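Local coordinates for L-asparaginase 1 (Escherichia coli, PDB 6NXC), which catalyses the hydrolysis of L-asparagine to L-aspartate and ammonium, working as an allosterically activated homotetramer, at residues Tyr176-Arg180 against Arg351-Thr355; Ala193-Leu197 against Cys293-Lys297. The protein carries 1 engineered substitution. All coordinates share one frame; numbering follows the deposited sequence.

Contact 1 (Tyr176-Arg180 against Arg351-Thr355)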
loop_
_atom_site.group_PDB
_atom_site.type_symbol
_atom_site.label_atom_id
_atom_site.label_comp_id
_atom_site.label_asym_id
_atom_site.label_seq_id
_atom_site.Cartn_x
_atom_site.Cartn_y
_atom_site.Cartn_z
ATOM N N TYR B 176 15.188 -8.254 -1.833
ATOM C CA TYR B 176 15.259 -7.765 -0.446
ATOM C C TYR B 176 16.630 -8.096 0.159
ATOM O O TYR B 176 17.210 -9.144 -0.185
ATOM C CB TYR B 176 14.167 -8.398 0.390
ATOM C CG TYR B 176 12.767 -8.140 -0.111
ATOM C CD1 TYR B 176 12.103 -6.949 0.101
ATOM C CD2 TYR B 176 12.079 -9.110 -0.799
ATOM C CE1 TYR B 176 10.794 -6.763 -0.324
ATOM C CE2 TYR B 176 10.795 -8.920 -1.297
ATOM C CZ TYR B 176 10.111 -7.765 -0.973
ATOM O OH TYR B 176 8.842 -7.574 -1.478
ATOM N N ARG B 177 17.061 -7.247 1.089
ATOM C CA ARG B 177 18.188 -7.656 1.962
ATOM C C ARG B 177 17.747 -8.850 2.798
ATOM O O ARG B 177 16.735 -8.777 3.468
ATOM C CB ARG B 177 18.614 -6.485 2.818
ATOM C CG ARG B 177 19.766 -6.860 3.712
ATOM C CD ARG B 177 20.405 -5.709 4.508
ATOM N NE ARG B 177 21.145 -4.845 3.546
ATOM C CZ ARG B 177 21.367 -3.563 3.683
ATOM N NH1 ARG B 177 21.016 -2.951 4.790
ATOM N NH2 ARG B 177 21.969 -2.898 2.691
ATOM N N GLY B 178 18.452 -9.962 2.725
ATOM C CA GLY B 178 18.049 -11.223 3.408
ATOM C C GLY B 178 17.752 -11.057 4.870
ATOM O O GLY B 178 16.694 -11.615 5.291
ATOM N N ASN B 179 18.645 -10.355 5.596
ATOM C CA ASN B 179 18.542 -10.249 7.065
ATOM C C ASN B 179 17.539 -9.178 7.444
ATOM O O ASN B 179 17.522 -8.834 8.673
ATOM C CB ASN B 179 19.894 -10.112 7.738
ATOM C CG ASN B 179 20.673 -8.922 7.207
ATOM O OD1 ASN B 179 20.049 -7.877 6.886
ATOM N ND2 ASN B 179 22.004 -8.965 7.426
ATOM N N ARG B 180 16.773 -8.624 6.471
ATOM C CA ARG B 180 15.659 -7.726 6.802
ATOM C C ARG B 180 14.303 -8.324 6.472
ATOM O O ARG B 180 13.332 -7.629 6.639
ATOM C CB ARG B 180 15.883 -6.431 5.998
ATOM C CG ARG B 180 17.087 -5.666 6.484
ATOM C CD ARG B 180 16.807 -4.984 7.855
ATOM N NE ARG B 180 17.737 -3.903 8.053
ATOM C CZ ARG B 180 17.468 -2.829 8.762
ATOM N NH1 ARG B 180 18.306 -1.825 8.814
ATOM N NH2 ARG B 180 16.315 -2.740 9.402
ATOM N N ARG B 351 25.826 -6.493 9.461
ATOM C CA ARG B 351 25.550 -7.006 8.107
ATOM C C ARG B 351 24.377 -6.291 7.449
ATOM O O ARG B 351 23.961 -6.768 6.412
ATOM C CB ARG B 351 25.262 -8.509 8.122
ATOM C CG ARG B 351 26.436 -9.354 8.612
ATOM C CD ARG B 351 27.557 -9.511 7.557
ATOM N NE ARG B 351 28.389 -10.636 7.993
ATOM C CZ ARG B 351 29.365 -10.564 8.900
ATOM N NH1 ARG B 351 29.754 -9.401 9.387
ATOM N NH2 ARG B 351 29.965 -11.662 9.340
ATOM N N GLY B 352 23.956 -5.143 7.984
ATOM C CA GLY B 352 22.805 -4.441 7.397
ATOM C C GLY B 352 21.472 -4.816 8.006
ATOM O O GLY B 352 20.486 -4.337 7.480
ATOM N N GLU B 353 21.499 -5.524 9.109
ATOM C CA GLU B 353 20.299 -6.085 9.773
ATOM C C GLU B 353 19.599 -5.092 10.655
ATOM O O GLU B 353 18.420 -5.310 11.002
ATOM C CB GLU B 353 20.582 -7.322 10.624
ATOM C CG GLU B 353 21.320 -7.070 11.879
ATOM C CD GLU B 353 22.831 -6.911 11.700
ATOM O OE1 GLU B 353 23.484 -6.806 12.802
ATOM O OE2 GLU B 353 23.345 -6.888 10.538
ATOM N N LEU B 354 20.244 -4.008 10.997
ATOM C CA LEU B 354 19.638 -3.058 11.924
ATOM C C LEU B 354 20.104 -1.629 11.591
ATOM O O LEU B 354 21.174 -1.452 10.924
ATOM C CB LEU B 354 19.905 -3.510 13.354
ATOM C CG LEU B 354 21.181 -3.210 14.111
ATOM C CD1 LEU B 354 21.463 -1.683 14.365
ATOM C CD2 LEU B 354 21.044 -3.789 15.512
ATOM N N THR B 355 19.272 -0.679 11.950
ATOM C CA THR B 355 19.491 0.746 11.617
ATOM C C THR B 355 20.116 1.423 12.863
ATOM O O THR B 355 19.502 1.492 13.932
ATOM C CB THR B 355 18.143 1.429 11.315
ATOM O OG1 THR B 355 17.435 0.645 10.323
ATOM C CG2 THR B 355 18.387 2.848 10.875
HETATM O O HOH W 1 16.486 -7.209 10.683
HETATM O O HOH W 2 21.163 -0.793 8.098
#
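Two arginines converge on one carbonyl oxygen: G352 O accepts from R180 NE at 2.8 Å and from R177 NH1 at 3.1 Å. Each donor lies in the carbonyl plane, in line with a lone pair, and the two bonds grip the oxygen and probably help fix the orientation of the peptide. G352 itself must be bare, because a CB here would run into R177 NH1, and its backbone angles (phi 92°) also favour glycine. Further along, R180 reaches T355 through NH1, which meets OG1 at 3.0 Å in an almost straight bond lying in the guanidinium plane, while E353 O sits over one face of the same group. A bend at chi2 (-73°) carries the R180 guanidinium to residues 352-355, where the side chain crosses T355 at about a right angle. N179 works on the preceding peptide: its ND2 donates to R351 O at 3.1 Å, approaching from above the carbonyl plane rather than along a lone pair, and its amide carbon rests against E353 CB at 3.8 Å. Water bridges N179 O to E353 O, and a second water links R180 NH1 to L354 O. Within 351-355, E353 OE2 accepts from R351 N at 2.7 Å through its syn lone pair. Outside partners position the first shell: E166 forms a salt bridge with R177 NE and K328 with E353 OE1, while D319 pairs likewise with R180 NH2 and is hydrogen-bonded to T355 OG1. The buried contact thus pins the loop after helix 339-346 to the end of strand 174-177, with N179 and E353 touching helix 114-124 and R351 and L354 touching helix 322-333.

Contact 2 (Ala193-Leu197 against Cys293-Lys297). With ASN (asparagine), chain O; EDO (1,2-ethanediol), chain Q.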
loop_
_atom_site.group_PDB
_atom_site.type_symbol
_atom_site.label_atom_id
_atom_site.label_comp_id
_atom_site.label_asym_id
_atom_site.label_seq_id
_atom_site.Cartn_x
_atom_site.Cartn_y
_atom_site.Cartn_z
ATOM N N ALA B 193 8.138 -9.696 3.071
ATOM C CA ALA B 193 8.365 -8.263 3.162
ATOM C C ALA B 193 9.691 -7.990 3.861
ATOM O O ALA B 193 10.265 -8.912 4.509
ATOM C CB ALA B 193 7.206 -7.709 3.901
ATOM N N SER B 194 10.063 -6.736 3.795
ATOM C CA SER B 194 11.252 -6.151 4.437
ATOM C C SER B 194 10.725 -4.949 5.230
ATOM O O SER B 194 10.699 -3.858 4.759
ATOM C CB SER B 194 12.168 -5.768 3.352
ATOM O OG SER B 194 13.250 -5.167 3.931
ATOM N N PRO B 195 10.141 -5.145 6.410
ATOM C CA PRO B 195 9.295 -4.135 6.989
ATOM C C PRO B 195 10.034 -2.880 7.425
ATOM O O PRO B 195 9.406 -1.818 7.459
ATOM C CB PRO B 195 8.577 -4.815 8.182
ATOM C CG PRO B 195 9.092 -6.185 8.277
ATOM C CD PRO B 195 10.081 -6.418 7.145
ATOM N N ASN B 196 11.328 -2.950 7.693
ATOM C CA ASN B 196 12.091 -1.790 8.187
ATOM C C ASN B 196 13.157 -1.371 7.185
ATOM O O ASN B 196 13.938 -0.515 7.488
ATOM C CB ASN B 196 12.733 -2.138 9.511
ATOM C CG ASN B 196 11.721 -2.265 10.596
ATOM O OD1 ASN B 196 10.836 -1.417 10.774
ATOM N ND2 ASN B 196 11.804 -3.364 11.269
ATOM N N LEU B 197 13.185 -1.915 5.981
ATOM C CA LEU B 197 14.099 -1.369 4.933
ATOM C C LEU B 197 13.415 -1.477 3.579
ATOM O O LEU B 197 12.842 -2.493 3.265
ATOM C CB LEU B 197 15.370 -2.250 4.957
ATOM C CG LEU B 197 16.532 -1.738 4.135
ATOM C CD1 LEU B 197 17.147 -0.548 4.806
ATOM C CD2 LEU B 197 17.569 -2.829 3.753
ATOM N N CYS B 293 5.653 -6.354 16.897
ATOM C CA CYS B 293 5.038 -5.652 15.766
ATOM C C CYS B 293 5.760 -6.040 14.472
ATOM O O CYS B 293 6.931 -6.409 14.530
ATOM C CB CYS B 293 5.105 -4.164 15.960
ATOM S SG CYS B 293 4.265 -3.647 17.492
ATOM N N MET B 294 5.116 -5.928 13.320
ATOM C CA MET B 294 5.710 -6.245 12.000
ATOM C C MET B 294 6.829 -5.246 11.738
ATOM O O MET B 294 7.896 -5.585 11.215
ATOM C CB MET B 294 4.639 -6.136 10.914
ATOM C CG MET B 294 5.042 -6.640 9.627
ATOM S SD MET B 294 5.715 -8.331 9.578
ATOM C CE MET B 294 4.692 -9.250 10.713
ATOM N N SER B 295 6.583 -3.982 12.047
ATOM C CA SER B 295 7.647 -2.966 11.913
ATOM C C SER B 295 7.789 -2.050 13.123
ATOM O O SER B 295 6.886 -2.007 13.977
ATOM C CB SER B 295 7.390 -2.067 10.746
ATOM O OG SER B 295 6.276 -1.137 10.970
ATOM N N GLY B 296 8.952 -1.395 13.170
ATOM C CA GLY B 296 9.325 -0.408 14.202
ATOM C C GLY B 296 10.607 -0.800 14.929
ATOM O O GLY B 296 11.266 -1.835 14.650
ATOM N N LYS B 297 10.984 0.040 15.870
ATOM C CA LYS B 297 12.317 0.007 16.455
ATOM C C LYS B 297 12.167 0.002 17.973
ATOM O O LYS B 297 11.542 0.940 18.503
ATOM C CB LYS B 297 13.125 1.172 15.924
ATOM C CG LYS B 297 14.530 1.238 16.469
ATOM C CD LYS B 297 15.340 2.248 15.812
ATOM C CE LYS B 297 16.791 2.194 16.210
ATOM N NZ LYS B 297 17.614 3.007 15.268
HETATM N N ASN O . 8.618 -8.629 14.681
HETATM C CA ASN O . 7.659 -9.631 14.038
HETATM C C ASN O . 7.653 -10.912 14.881
HETATM O O ASN O . 7.939 -10.711 16.137
HETATM C CB ASN O . 8.065 -9.895 12.580
HETATM C CG ASN O . 9.396 -10.620 12.428
HETATM O OD1 ASN O . 10.250 -10.510 13.288
HETATM N ND2 ASN O . 9.542 -11.452 11.424
HETATM O OXT ASN O . 7.391 -12.087 14.330
HETATM C C1 EDO Q . 10.881 -5.413 13.887
HETATM O O1 EDO Q . 10.360 -4.265 13.350
HETATM C C2 EDO Q . 10.969 -6.321 12.822
HETATM O O2 EDO Q . 9.806 -6.804 12.388
#
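The type I beta turn S194-L197 lies against the irregular loop 293-297, with P195 and S295 closest at 5.3 Å between their CA atoms. One direct hydrogen bond joins the two: G296 N donates to N196 OD1 at 3.0 Å, in the plane of the amide carbonyl and on a lone pair. With CG anti to its own carbonyl carbon (chi1 -70°), the N196 amide swings toward the loop, and its OD1 also rests on S295 CB. The other end of that amide, ND2, donates to O1 of a 1,2-ethanediol at 2.7 Å; this molecule, probably from the crystallisation liquor, bonds on to G296 O and M294 O. The loop 293-297 follows strand 286-291 of the C-terminal parallel sheet and helps form the allosteric asparagine pocket, where C293 O accepts from N of the bound asparagine at 2.8 Å. M294 CE lies 3.9 Å from CB of the same ligand. Beside this pocket the P195 ring packs on the M294 backbone, CB 3.2 Å from M294 O, with CG facing SD at 4.2 Å. Replacing N196 with an alanine would probably leave G296 N without its side-chain acceptor and let the loop shift beside the turn. S194 OG braces the turn from within by donating to L197 O, whereas S295 OG turns to H185 of the second subunit, whose M294 packs on M294 of this chain.

How the contacts relate
Contacts 1 and 2 lie with their centres about 11 Å apart and touch each other at several points. K297 of contact 2 gives its NZ to T355 O of contact 1, 2.8 Å away, in a probable hydrogen bond that ties the pocket loop to the C-terminal segment. Elsewhere, Y176 CD1 packs on S194 CB at 3.5 Å, and R180 O lies 3.5 Å from P195 CD. Contact 2 borders the allosteric asparagine directly through C293 and M294; contact 1 stands one layer back, the R180 side chain about 10 Å from the ligand and about 8 Å from that of A182, the engineered position of the pocket.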